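Local coordinates for protein endoglucanase (Clostridium thermocellum, PDB 2E4T) that hydrolyses internal beta-1,4-glucosidic bonds of cellulose and xyloglucan, this chain being the glycoside hydrolase family 44 part of a longer multidomain enzyme, at residues 459-464 with 502-507; 10-15 with 424-429; 137-142 with 212-217; 107-112 with 160-165; 60-65 with 191-196. All blocks are in the same frame, centred on the assembly; numbering follows the deposited sequence.

Interaction 1 (459-464 with 502-507); sequences TTFNFS and YTVPAL
Phe461 and Val504 make the tightly packed side of this antiparallel strand pair, whose short axes lie 4.5 Å apart at 151°. The ring edge is used: Phe461 CD2 comes to 3.8 Å from Val504 CG2, and Tyr502 O lies at the edge in the ring plane. Leu450 of strand 442-452 touches both side chains, so this face is turned inward, while Thr459 CG2 sits over one face of the phenyl ring, offset toward the rim. Four backbone bonds, two per hydrogen-bonded pair, join Thr459 to Val504 and Phe461 to Tyr502; Thr459 N to Val504 O measures 2.9 Å.

The other face is the solvent side. There Thr460 and Thr503 form the non-hydrogen-bonded pair, with CA atoms at 4.0 Å. Both threonines hold OG1 beside the backbone N (chi1 of Thr460 -63°), which lets the hydroxyls meet at 2.7 Å, either one able to donate.

Strand 499-504 is outermost in its nine-stranded sheet. The chemistry therefore implies an edge strand held by four backbone bonds at its two hydrogen-bonded pairs, packed by Phe461 and Val504 on the inner face and joined by a hydroxyl pair on the outer one.

Interaction 2 (10-15 with 424-429); sequences VDIRID and CETSDI
Arg13 and Glu425 form the hydrogen-bonded pair of two antiparallel strands, 10-15 and 424-426, whose axes run 4.6 Å apart at 166°. Both of its bonds are 2.9 Å long, Arg13 N to Glu425 O and Glu425 N to Arg13 O. Ile12 faces Thr426 and Ile14 faces Cys424 in the non-hydrogen-bonded positions on either side.

The side chains of these two flanking pairs share one face of the sheet. Cys424 holds SG anti to its backbone N (chi1 176°), which brings the sulfur to 3.6 Å from Ile14 CG1; the same sulfur touches Ile12 CG2 at 4.0 Å. The other branch of Ile12 reaches Thr426, CD1 lying 3.6 Å from Thr426 CB. On the opposite face Glu425 leads its polar end away from the contact, and its carboxylate pairs with Lys423.

Beyond Thr426 the chain leaves the strand, and Ser427 replaces a backbone acceptor with its hydroxyl. Asp11 N donates to Ser427 OG at 2.9 Å, while Ser427 N still reaches Asp11 O, so the register survives one residue past the strand end. Asp428 next turns its carboxylate to Lys8.

A strand from the chain's start thus lies beside one that follows the barrel, in the manner of the beta-sandwich domain that accompanies the TIM-like barrel in family 44 enzymes.

Interaction 3 (137-142 with 212-217); sequences VKFEKG and VALSKA
Phe139 lies against Leu214 of helix 204-221, an outer helix of the TIM barrel, and comes from the turn that follows strand 134-138 in the excursion between barrel strand 104-109 and helix 158-169.

The aromatic interaction is a CH-pi contact. Leu214 CB stands 3.8 Å from the centroid of the Phe139 ring and only 4° off its normal, which places it over the centre of the face. The two side chains cross at about a right angle.

Apolar contacts surround that point. Ala213 CB meets the ring edge, at 3.7 Å from Phe139 CD2, and Leu214 CD1 is equally close to Phe139 CD1. One helical turn on, Ala217 CB fits beneath the turn, 3.5 Å from Glu140 CG and also touching Phe139 O. Met158 packs on both Phe139 and Leu214, adding helix 158-169 to the cluster.

The polar interactions belong to Glu140. Its chain is extended beyond CG (chi2 -171°), carrying the carboxylate along the helix surface, where OE1 forms a salt bridge with Lys220. The other oxygen works through water: a single molecule donates to Glu140 OE2 at 2.7 Å and to Ala213 O at 2.7 Å. Ala213 O is thus gripped twice, since Ala217 N also donates to it, at 3.1 Å, in the regular helical bond.

Interaction 4 (107-112 with 160-165); sequences ITLQAA and EFVNYL
In the beta/alpha layer of the TIM barrel, strand 104-109 meets helix 158-169 through Leu109, Ile107 and Phe161. The short axes run close to antiparallel, at 156°, with a nearest approach of 10.9 Å, a gap filled by side chains.

A chi1 of 179° carries the Phe161 ring away from its own backbone N and toward the strand. Leu109 forks over the helix: CD2 lies 3.6 Å from Phe161 CE2, whereas CD1 reaches Val162 CG2 at 3.9 Å. Ile107 CG2 makes a more distant contact with Phe161 CZ.

Gln110 places OE1 at the edge of the Phe161 ring, 3.5 Å from CE2, with amide and ring planes 34° apart. Its NE2 bonds Thr48 O and, by a bent bond of 3.0 Å from above the carbonyl plane, Thr108 O; together they help set the amide orientation. Trp53, the residue before the calcium ligand Glu54, stacks on Phe161.

Apolar packing of a parallel strand on the helix that follows it is expected in a beta/alpha barrel, as in the TIM barrel here.

Interaction 5 (60-65 with 191-196); sequences AGSDWL and SHTHPR
Ser62 meets Thr193 where a loop after strand 58-59 abuts the end of helix 190-193; the helix lies in the connection that follows strand 180-183 of the TIM barrel. The backbone supplies the single direct hydrogen bond between 60-65 and 191-196, Ser62 N to Thr193 O, 2.8 Å long and in the carbonyl plane.

Along the Ser62 side chain, CB comes first, 3.8 Å from both His192 O and Thr193 O. At the tip, in the conformer described, OG is 3.4 Å from Thr193 CA and grazes Thr193 CG2 at 3.9 Å; a chi1 of 63° turns it onto the last residue of the helix.

Gly61 has no side chain, and a CB would run into Thr193 O and His194 ND1, so its CA can approach the helix end, making a CA-H...O contact with Thr193 O at 3.2 Å. The same carbonyl therefore has two partners from this loop. His194 completes the contact, its ring tied at NE2 to Asn46 O while ND1 lies 3.9 Å from Gly61 CA.

The five contacts fall into two groups, interactions 1 and 2 lying across the chain's centre from the other three. Interactions 1 and 2 share a sheet, strand 459-466 of the first being the neighbour of strand 8-22 of the second: Thr460 O lies 2.8 Å from Val10 N, a probable hydrogen bond. The barrel contacts are far away, with interactions 1 and 3 about 55 Å apart between centres. Interactions 3 and 4 lie about 10 Å apart between centres and are joined by the salt bridge from Lys141 NZ to Glu160 OE2. The bound calcium ion lies beyond direct contact with either, about 13 Å from the Phe139 side chain and about 10 Å from that of Phe161. Interaction 5 comes within about 6 Å of interaction 4 between nearest atoms, without touching.

Interaction 1 (459-464 with 502-507)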
# COMPACT_ATOMS: atom_id res chain seq x y z
N THR A 459 26.31 14.69 8.28
CA THR A 459 27.01 13.92 7.25
C THR A 459 27.28 14.85 6.07
O THR A 459 26.38 15.60 5.63
CB THR A 459 26.16 12.71 6.79
OG1 THR A 459 25.92 11.90 7.93
CG2 THR A 459 26.88 11.90 5.72
N THR A 460 28.52 14.80 5.56
CA THR A 460 28.90 15.57 4.38
C THR A 460 28.75 14.69 3.15
O THR A 460 29.38 13.64 3.08
CB THR A 460 30.36 16.07 4.54
OG1 THR A 460 30.41 16.95 5.67
CG2 THR A 460 30.82 16.76 3.26
N PHE A 461 27.98 15.18 2.18
CA PHE A 461 27.77 14.44 0.95
C PHE A 461 28.46 15.14 -0.21
O PHE A 461 28.25 16.31 -0.48
CB PHE A 461 26.24 14.36 0.66
CG PHE A 461 25.51 13.53 1.65
CD1 PHE A 461 25.50 12.14 1.55
CD2 PHE A 461 24.83 14.13 2.73
CE1 PHE A 461 24.81 11.37 2.48
CE2 PHE A 461 24.12 13.38 3.65
CZ PHE A 461 24.10 11.99 3.53
N ASN A 462 29.34 14.38 -0.88
CA ASN A 462 29.98 14.88 -2.12
C ASN A 462 29.23 14.31 -3.31
O ASN A 462 29.27 13.09 -3.53
CB ASN A 462 31.44 14.41 -2.16
CG ASN A 462 32.28 15.08 -1.09
OD1 ASN A 462 32.06 16.24 -0.75
ND2 ASN A 462 33.18 14.31 -0.48
N PHE A 463 28.52 15.17 -4.03
CA PHE A 463 27.75 14.79 -5.20
C PHE A 463 28.54 14.91 -6.47
O PHE A 463 29.21 15.93 -6.70
CB PHE A 463 26.51 15.68 -5.34
CG PHE A 463 25.37 15.33 -4.42
CD1 PHE A 463 24.32 14.56 -4.92
CD2 PHE A 463 25.35 15.69 -3.08
CE1 PHE A 463 23.22 14.22 -4.12
CE2 PHE A 463 24.21 15.37 -2.30
CZ PHE A 463 23.18 14.64 -2.85
N SER A 464 28.40 13.90 -7.35
CA SER A 464 28.94 13.95 -8.70
C SER A 464 27.82 13.49 -9.62
O SER A 464 27.29 12.37 -9.41
CB SER A 464 30.14 13.00 -8.82
OG SER A 464 31.18 13.34 -7.96
N TYR A 502 27.49 19.03 0.12
CA TYR A 502 26.38 19.50 0.89
C TYR A 502 26.37 18.71 2.20
O TYR A 502 26.25 17.48 2.20
CB TYR A 502 25.08 19.26 0.13
CG TYR A 502 23.85 19.90 0.78
CD1 TYR A 502 23.81 21.28 1.04
CD2 TYR A 502 22.72 19.14 1.07
CE1 TYR A 502 22.69 21.88 1.57
CE2 TYR A 502 21.59 19.75 1.59
CZ TYR A 502 21.57 21.10 1.87
OH TYR A 502 20.43 21.68 2.40
N THR A 503 26.54 19.41 3.32
CA THR A 503 26.52 18.79 4.63
C THR A 503 25.13 18.98 5.24
O THR A 503 24.59 20.09 5.26
CB THR A 503 27.59 19.41 5.54
OG1 THR A 503 28.87 19.10 4.95
CG2 THR A 503 27.49 18.87 6.96
N VAL A 504 24.59 17.86 5.73
CA VAL A 504 23.24 17.79 6.22
C VAL A 504 23.31 17.43 7.73
O VAL A 504 24.06 16.52 8.11
CB VAL A 504 22.47 16.59 5.44
CG1 VAL A 504 21.04 16.42 5.91
CG2 VAL A 504 22.49 16.85 3.93
N PRO A 505 22.54 18.12 8.58
CA PRO A 505 22.52 17.72 10.01
C PRO A 505 22.02 16.29 10.20
O PRO A 505 21.40 15.67 9.32
CB PRO A 505 21.55 18.72 10.64
CG PRO A 505 21.59 19.91 9.69
CD PRO A 505 21.70 19.29 8.34
N ALA A 506 22.32 15.75 11.39
CA ALA A 506 21.81 14.48 11.81
C ALA A 506 20.28 14.43 11.58
O ALA A 506 19.57 15.43 11.74
CB ALA A 506 22.08 14.29 13.30
N LEU A 507 19.80 13.22 11.25
CA LEU A 507 18.37 12.90 11.21
C LEU A 507 17.58 14.01 10.48
O LEU A 507 16.68 14.65 11.02
CB LEU A 507 17.78 12.66 12.60
CG LEU A 507 18.45 11.48 13.33
CD1 LEU A 507 17.81 11.33 14.74
CD2 LEU A 507 18.39 10.17 12.55

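Interaction 2 (10-15 with 424-429)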
# COMPACT_ATOMS: atom_id res chain seq x y z
N VAL A 10 30.34 11.00 2.61
CA VAL A 10 29.67 10.02 1.77
C VAL A 10 29.62 10.56 0.35
O VAL A 10 29.29 11.72 0.16
CB VAL A 10 28.24 9.77 2.31
CG1 VAL A 10 27.43 8.87 1.37
CG2 VAL A 10 28.33 9.21 3.73
N ASP A 11 29.94 9.69 -0.62
CA ASP A 11 29.86 10.08 -2.01
C ASP A 11 28.52 9.64 -2.61
O ASP A 11 28.09 8.49 -2.40
CB ASP A 11 30.96 9.39 -2.80
CG ASP A 11 32.35 9.84 -2.38
OD1 ASP A 11 32.50 11.01 -1.99
OD2 ASP A 11 33.29 9.05 -2.39
N ILE A 12 27.88 10.54 -3.35
CA ILE A 12 26.63 10.26 -4.06
C ILE A 12 26.94 10.46 -5.56
O ILE A 12 27.39 11.54 -5.95
CB ILE A 12 25.49 11.17 -3.63
CG1 ILE A 12 25.22 11.25 -2.11
CG2 ILE A 12 24.22 10.82 -4.43
CD1 ILE A 12 24.73 9.99 -1.51
N ARG A 13 26.68 9.43 -6.37
CA ARG A 13 26.97 9.49 -7.79
C ARG A 13 25.66 9.26 -8.55
O ARG A 13 25.03 8.21 -8.38
CB ARG A 13 27.98 8.41 -8.17
CG ARG A 13 29.29 8.60 -7.38
CD ARG A 13 30.39 7.65 -7.80
NE ARG A 13 30.50 7.45 -9.25
CZ ARG A 13 31.18 8.22 -10.10
NH1 ARG A 13 31.84 9.31 -9.68
NH2 ARG A 13 31.19 7.91 -11.39
N ILE A 14 25.28 10.22 -9.38
CA ILE A 14 24.02 10.16 -10.13
C ILE A 14 24.34 10.19 -11.62
O ILE A 14 25.24 10.94 -12.05
CB ILE A 14 23.13 11.35 -9.76
CG1 ILE A 14 22.68 11.21 -8.31
CG2 ILE A 14 21.94 11.50 -10.70
CD1 ILE A 14 22.07 12.44 -7.70
N ASP A 15 23.63 9.39 -12.41
CA ASP A 15 23.76 9.47 -13.88
C ASP A 15 22.35 9.56 -14.43
O ASP A 15 21.58 8.59 -14.37
CB ASP A 15 24.50 8.27 -14.41
CG ASP A 15 24.65 8.28 -15.94
OD1 ASP A 15 23.99 9.09 -16.60
OD2 ASP A 15 25.44 7.44 -16.43
N CYS A 424 21.28 6.48 -8.99
CA CYS A 424 21.73 7.34 -7.90
C CYS A 424 22.29 6.40 -6.82
O CYS A 424 21.52 5.66 -6.20
CB CYS A 424 20.56 8.15 -7.35
SG CYS A 424 20.95 9.17 -5.93
N GLU A 425 23.60 6.41 -6.65
CA GLU A 425 24.29 5.48 -5.76
C GLU A 425 24.91 6.23 -4.61
O GLU A 425 25.48 7.29 -4.82
CB GLU A 425 25.35 4.70 -6.54
CG GLU A 425 24.86 3.98 -7.81
CD GLU A 425 23.80 2.95 -7.58
OE1 GLU A 425 23.66 2.42 -6.46
OE2 GLU A 425 23.06 2.63 -8.55
N THR A 426 24.82 5.68 -3.40
CA THR A 426 25.49 6.22 -2.20
C THR A 426 26.62 5.27 -1.83
O THR A 426 26.44 4.02 -1.90
CB THR A 426 24.55 6.41 -1.02
OG1 THR A 426 23.74 5.28 -0.61
CG2 THR A 426 25.35 6.94 0.04
N SER A 427 27.75 5.81 -1.33
CA SER A 427 28.87 4.99 -0.85
C SER A 427 28.60 4.43 0.55
O SER A 427 29.41 3.64 1.04
CB SER A 427 30.17 5.79 -0.84
OG SER A 427 30.09 6.87 0.06
N ASP A 428 27.50 4.79 1.20
CA ASP A 428 27.24 4.28 2.57
C ASP A 428 25.73 4.14 2.75
O ASP A 428 25.03 5.09 3.10
CB ASP A 428 27.85 5.16 3.63
CG ASP A 428 27.71 4.56 5.04
OD1 ASP A 428 26.79 3.74 5.26
OD2 ASP A 428 28.53 4.91 5.93
N ILE A 429 25.24 2.93 2.52
CA ILE A 429 23.82 2.64 2.58
C ILE A 429 23.29 2.52 3.99
O ILE A 429 22.05 2.42 4.15
CB ILE A 429 23.46 1.36 1.77
CG1 ILE A 429 24.02 0.10 2.42
CG2 ILE A 429 23.84 1.50 0.31
CD1 ILE A 429 23.69 -1.21 1.68

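Interaction 3 (137-142 with 212-217)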
# COMPACT_ATOMS: atom_id res chain seq x y z
N VAL A 137 -23.17 -13.55 -0.14
CA VAL A 137 -22.64 -12.88 -1.31
C VAL A 137 -22.55 -13.84 -2.48
O VAL A 137 -22.05 -14.96 -2.34
CB VAL A 137 -21.22 -12.34 -1.01
CG1 VAL A 137 -20.60 -11.79 -2.28
CG2 VAL A 137 -21.34 -11.24 0.08
N LYS A 138 -23.06 -13.39 -3.63
CA LYS A 138 -22.82 -14.07 -4.90
C LYS A 138 -22.07 -13.10 -5.78
O LYS A 138 -22.38 -11.89 -5.81
CB LYS A 138 -24.14 -14.53 -5.55
CG LYS A 138 -24.74 -15.71 -4.81
CD LYS A 138 -25.93 -16.26 -5.53
CE LYS A 138 -26.31 -17.69 -5.10
NZ LYS A 138 -26.70 -17.69 -3.61
N PHE A 139 -21.11 -13.61 -6.55
CA PHE A 139 -20.33 -12.70 -7.36
C PHE A 139 -21.07 -12.22 -8.61
O PHE A 139 -20.91 -11.07 -9.01
CB PHE A 139 -18.98 -13.32 -7.71
CG PHE A 139 -18.19 -13.68 -6.47
CD1 PHE A 139 -18.15 -12.85 -5.35
CD2 PHE A 139 -17.42 -14.84 -6.45
CE1 PHE A 139 -17.36 -13.18 -4.22
CE2 PHE A 139 -16.66 -15.16 -5.35
CZ PHE A 139 -16.65 -14.34 -4.25
N GLU A 140 -21.86 -13.14 -9.21
CA GLU A 140 -22.62 -12.83 -10.43
C GLU A 140 -24.11 -12.93 -10.14
O GLU A 140 -24.61 -14.00 -9.75
CB GLU A 140 -22.32 -13.74 -11.58
CG GLU A 140 -20.97 -13.43 -12.09
CD GLU A 140 -20.58 -14.12 -13.40
OE1 GLU A 140 -21.49 -14.37 -14.24
OE2 GLU A 140 -19.37 -14.33 -13.68
N LYS A 141 -24.85 -11.86 -10.40
CA LYS A 141 -26.31 -11.90 -10.21
C LYS A 141 -27.00 -12.87 -11.16
O LYS A 141 -27.96 -13.55 -10.76
CB LYS A 141 -26.87 -10.50 -10.36
CG LYS A 141 -28.35 -10.39 -10.00
CD LYS A 141 -28.86 -9.00 -10.07
CE LYS A 141 -30.29 -8.86 -9.54
NZ LYS A 141 -30.84 -7.52 -9.76
N GLY A 142 -26.55 -12.90 -12.42
CA GLY A 142 -27.20 -13.76 -13.44
C GLY A 142 -28.65 -13.41 -13.72
O GLY A 142 -29.42 -14.23 -14.19
N VAL A 212 -10.85 -16.17 -8.75
CA VAL A 212 -11.13 -16.31 -10.15
C VAL A 212 -12.56 -15.89 -10.45
O VAL A 212 -12.85 -15.16 -11.42
CB VAL A 212 -10.84 -17.75 -10.63
CG1 VAL A 212 -11.34 -18.02 -12.02
CG2 VAL A 212 -9.34 -18.03 -10.54
N ALA A 213 -13.52 -16.43 -9.65
CA ALA A 213 -14.92 -16.14 -9.90
C ALA A 213 -15.24 -14.65 -9.72
O ALA A 213 -15.99 -14.05 -10.52
CB ALA A 213 -15.80 -17.01 -9.04
N LEU A 214 -14.71 -14.03 -8.67
CA LEU A 214 -14.99 -12.61 -8.45
C LEU A 214 -14.35 -11.77 -9.55
O LEU A 214 -14.98 -10.83 -10.07
CB LEU A 214 -14.54 -12.21 -7.04
CG LEU A 214 -14.69 -10.73 -6.72
CD1 LEU A 214 -16.14 -10.24 -6.94
CD2 LEU A 214 -14.32 -10.47 -5.26
N SER A 215 -13.11 -12.08 -9.91
CA SER A 215 -12.46 -11.32 -10.96
C SER A 215 -13.26 -11.37 -12.27
O SER A 215 -13.50 -10.35 -12.94
CB SER A 215 -11.05 -11.84 -11.19
OG SER A 215 -10.47 -11.07 -12.22
N LYS A 216 -13.69 -12.59 -12.67
CA LYS A 216 -14.52 -12.72 -13.87
C LYS A 216 -15.76 -11.85 -13.78
O LYS A 216 -16.14 -11.18 -14.76
CB LYS A 216 -14.92 -14.17 -14.12
CG LYS A 216 -13.80 -15.05 -14.59
CD LYS A 216 -14.19 -16.53 -14.52
CE LYS A 216 -13.15 -17.47 -15.05
NZ LYS A 216 -13.52 -18.90 -14.84
N ALA A 217 -16.43 -11.89 -12.63
CA ALA A 217 -17.67 -11.16 -12.48
C ALA A 217 -17.45 -9.64 -12.63
O ALA A 217 -18.25 -8.94 -13.27
CB ALA A 217 -18.26 -11.46 -11.09
O HOH W 1 -17.92 -15.54 -11.79

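Interaction 4 (107-112 with 160-165)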
# COMPACT_ATOMS: atom_id res chain seq x y z
N ILE A 107 -11.20 -0.10 -4.19
CA ILE A 107 -12.35 -0.48 -3.36
C ILE A 107 -12.32 -1.98 -3.09
O ILE A 107 -12.30 -2.79 -4.03
CB ILE A 107 -13.67 -0.08 -4.07
CG1 ILE A 107 -13.76 1.43 -4.25
CG2 ILE A 107 -14.89 -0.64 -3.34
CD1 ILE A 107 -13.63 2.27 -3.00
N THR A 108 -12.41 -2.33 -1.81
CA THR A 108 -12.50 -3.76 -1.46
C THR A 108 -13.91 -4.28 -1.71
O THR A 108 -14.92 -3.69 -1.27
CB THR A 108 -12.11 -3.96 -0.02
OG1 THR A 108 -10.71 -3.57 0.14
CG2 THR A 108 -12.23 -5.42 0.41
N LEU A 109 -13.95 -5.42 -2.40
CA LEU A 109 -15.16 -6.21 -2.60
C LEU A 109 -15.12 -7.42 -1.63
O LEU A 109 -14.08 -7.80 -1.09
CB LEU A 109 -15.27 -6.69 -4.05
CG LEU A 109 -15.30 -5.54 -5.08
CD1 LEU A 109 -15.34 -6.16 -6.49
CD2 LEU A 109 -16.49 -4.62 -4.84
N GLN A 110 -16.32 -8.02 -1.44
CA GLN A 110 -16.54 -8.95 -0.35
C GLN A 110 -16.53 -10.40 -0.88
O GLN A 110 -17.33 -10.77 -1.73
CB GLN A 110 -17.91 -8.62 0.28
CG GLN A 110 -17.89 -7.28 1.01
CD GLN A 110 -17.66 -6.06 0.14
OE1 GLN A 110 -18.34 -5.87 -0.89
NE2 GLN A 110 -16.69 -5.21 0.54
N ALA A 111 -15.59 -11.19 -0.33
CA ALA A 111 -15.39 -12.54 -0.78
C ALA A 111 -15.46 -13.60 0.32
O ALA A 111 -15.52 -14.79 0.03
CB ALA A 111 -14.09 -12.72 -1.58
N ALA A 112 -15.42 -13.20 1.59
CA ALA A 112 -15.40 -14.18 2.68
C ALA A 112 -16.69 -15.02 2.69
O ALA A 112 -16.67 -16.15 3.17
CB ALA A 112 -15.18 -13.51 4.02
N GLU A 160 -23.33 -6.49 -9.32
CA GLU A 160 -24.32 -5.45 -9.26
C GLU A 160 -23.77 -4.20 -8.53
O GLU A 160 -24.05 -3.06 -8.93
CB GLU A 160 -25.60 -5.98 -8.61
CG GLU A 160 -26.76 -5.00 -8.74
CD GLU A 160 -28.07 -5.63 -8.28
OE1 GLU A 160 -28.12 -6.15 -7.12
OE2 GLU A 160 -29.05 -5.62 -9.08
N PHE A 161 -22.97 -4.43 -7.48
CA PHE A 161 -22.30 -3.34 -6.76
C PHE A 161 -21.36 -2.60 -7.74
O PHE A 161 -21.40 -1.35 -7.85
CB PHE A 161 -21.55 -3.98 -5.60
CG PHE A 161 -20.73 -3.09 -4.67
CD1 PHE A 161 -20.82 -1.71 -4.62
CD2 PHE A 161 -19.87 -3.76 -3.79
CE1 PHE A 161 -20.02 -1.00 -3.74
CE2 PHE A 161 -19.08 -3.04 -2.90
CZ PHE A 161 -19.17 -1.67 -2.87
N VAL A 162 -20.50 -3.34 -8.43
CA VAL A 162 -19.59 -2.71 -9.41
C VAL A 162 -20.39 -1.95 -10.46
O VAL A 162 -20.05 -0.83 -10.86
CB VAL A 162 -18.62 -3.73 -10.00
CG1 VAL A 162 -17.78 -3.09 -11.10
CG2 VAL A 162 -17.72 -4.27 -8.90
N ASN A 163 -21.49 -2.55 -10.95
CA ASN A 163 -22.31 -1.87 -11.96
C ASN A 163 -22.83 -0.51 -11.41
O ASN A 163 -22.88 0.48 -12.16
CB ASN A 163 -23.49 -2.78 -12.35
CG ASN A 163 -24.37 -2.10 -13.37
OD1 ASN A 163 -23.97 -1.97 -14.55
ND2 ASN A 163 -25.53 -1.59 -12.94
N TYR A 164 -23.24 -0.47 -10.14
CA TYR A 164 -23.72 0.78 -9.56
C TYR A 164 -22.62 1.85 -9.61
O TYR A 164 -22.87 3.03 -9.96
CB TYR A 164 -24.20 0.50 -8.13
CG TYR A 164 -24.77 1.71 -7.44
CD1 TYR A 164 -26.15 1.88 -7.42
CD2 TYR A 164 -23.98 2.65 -6.77
CE1 TYR A 164 -26.75 2.98 -6.81
CE2 TYR A 164 -24.59 3.75 -6.15
CZ TYR A 164 -25.98 3.92 -6.19
OH TYR A 164 -26.50 5.04 -5.56
N LEU A 165 -21.42 1.44 -9.25
CA LEU A 165 -20.26 2.36 -9.23
C LEU A 165 -19.92 2.84 -10.67
O LEU A 165 -19.67 4.03 -10.88
CB LEU A 165 -19.07 1.70 -8.57
CG LEU A 165 -19.29 1.37 -7.10
CD1 LEU A 165 -18.09 0.55 -6.58
CD2 LEU A 165 -19.51 2.58 -6.23

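Interaction 5 (60-65 with 191-196)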
# COMPACT_ATOMS: atom_id res chain seq x y z
N ALA A 60 -17.75 -5.56 12.83
CA ALA A 60 -16.44 -5.31 13.44
C ALA A 60 -15.60 -6.59 13.57
O ALA A 60 -14.35 -6.49 13.76
CB ALA A 60 -16.63 -4.75 14.83
N GLY A 61 -16.24 -7.74 13.55
CA GLY A 61 -15.49 -8.98 13.84
C GLY A 61 -14.84 -8.89 15.21
O GLY A 61 -15.36 -8.28 16.16
N SER A 62 -13.66 -9.47 15.29
CA SER A 62 -12.89 -9.48 16.51
C SER A 62 -12.45 -8.11 17.00
O SER A 62 -12.01 -7.96 18.15
CB SER A 62 -11.69 -10.38 16.33
OG SER A 62 -10.82 -9.87 15.28
N ASP A 63 -12.52 -7.07 16.14
CA ASP A 63 -12.15 -5.73 16.60
C ASP A 63 -13.19 -5.18 17.61
O ASP A 63 -12.82 -4.30 18.40
CB ASP A 63 -11.94 -4.79 15.45
CG ASP A 63 -10.66 -5.09 14.66
OD1 ASP A 63 -9.66 -5.49 15.28
OD2 ASP A 63 -10.62 -4.78 13.48
N TRP A 64 -14.46 -5.60 17.55
CA TRP A 64 -15.41 -5.17 18.58
C TRP A 64 -16.63 -6.11 18.64
O TRP A 64 -17.69 -5.81 18.09
CB TRP A 64 -15.86 -3.72 18.43
CG TRP A 64 -16.57 -3.28 19.73
CD1 TRP A 64 -17.92 -3.36 20.00
CD2 TRP A 64 -15.98 -2.73 20.89
NE1 TRP A 64 -18.19 -2.86 21.25
CE2 TRP A 64 -17.02 -2.46 21.81
CE3 TRP A 64 -14.69 -2.41 21.24
CZ2 TRP A 64 -16.81 -1.88 23.08
CZ3 TRP A 64 -14.47 -1.86 22.53
CH2 TRP A 64 -15.52 -1.61 23.40
N LEU A 65 -16.46 -7.23 19.29
CA LEU A 65 -17.58 -8.10 19.77
C LEU A 65 -18.48 -8.56 18.62
O LEU A 65 -19.68 -8.85 18.83
CB LEU A 65 -18.38 -7.35 20.85
CG LEU A 65 -17.55 -6.89 22.06
CD1 LEU A 65 -18.43 -6.14 23.04
CD2 LEU A 65 -16.81 -8.02 22.73
N SER A 191 -10.78 -16.58 9.48
CA SER A 191 -11.29 -17.40 10.57
C SER A 191 -10.94 -16.84 11.97
O SER A 191 -11.52 -17.32 12.96
CB SER A 191 -10.74 -18.81 10.43
OG SER A 191 -9.30 -18.75 10.46
N HIS A 192 -10.01 -15.88 12.03
CA HIS A 192 -9.63 -15.22 13.27
C HIS A 192 -10.38 -13.88 13.45
O HIS A 192 -10.93 -13.60 14.54
CB HIS A 192 -8.11 -14.99 13.26
CG HIS A 192 -7.66 -14.35 14.48
ND1 HIS A 192 -7.28 -13.02 14.64
CD2 HIS A 192 -7.50 -14.92 15.68
CE1 HIS A 192 -6.90 -12.82 15.91
NE2 HIS A 192 -7.04 -13.97 16.56
N THR A 193 -10.37 -13.05 12.41
CA THR A 193 -10.99 -11.72 12.48
C THR A 193 -12.50 -11.80 12.33
O THR A 193 -13.24 -11.05 12.96
CB THR A 193 -10.38 -10.84 11.38
OG1 THR A 193 -8.96 -10.82 11.62
CG2 THR A 193 -10.96 -9.45 11.38
N HIS A 194 -12.96 -12.68 11.42
CA HIS A 194 -14.38 -12.76 11.05
C HIS A 194 -14.93 -14.19 11.19
O HIS A 194 -15.55 -14.73 10.27
CB HIS A 194 -14.59 -12.25 9.64
CG HIS A 194 -14.31 -10.80 9.51
ND1 HIS A 194 -15.14 -9.84 10.06
CD2 HIS A 194 -13.32 -10.14 8.83
CE1 HIS A 194 -14.62 -8.65 9.75
NE2 HIS A 194 -13.53 -8.80 9.00
N PRO A 195 -14.77 -14.81 12.38
CA PRO A 195 -15.22 -16.20 12.53
C PRO A 195 -16.74 -16.38 12.37
O PRO A 195 -17.18 -17.50 12.12
CB PRO A 195 -14.76 -16.54 13.97
CG PRO A 195 -14.79 -15.20 14.68
CD PRO A 195 -14.20 -14.24 13.64
N ARG A 196 -17.52 -15.31 12.59
CA ARG A 196 -18.98 -15.42 12.44
C ARG A 196 -19.40 -15.38 10.98
O ARG A 196 -20.57 -15.71 10.68
CB ARG A 196 -19.72 -14.32 13.22
CG ARG A 196 -19.36 -14.02 14.63
CD ARG A 196 -19.91 -14.92 15.75
NE ARG A 196 -19.29 -14.99 16.98
CZ ARG A 196 -18.36 -15.83 17.35
NH1 ARG A 196 -17.69 -16.75 16.63
NH2 ARG A 196 -18.00 -15.60 18.58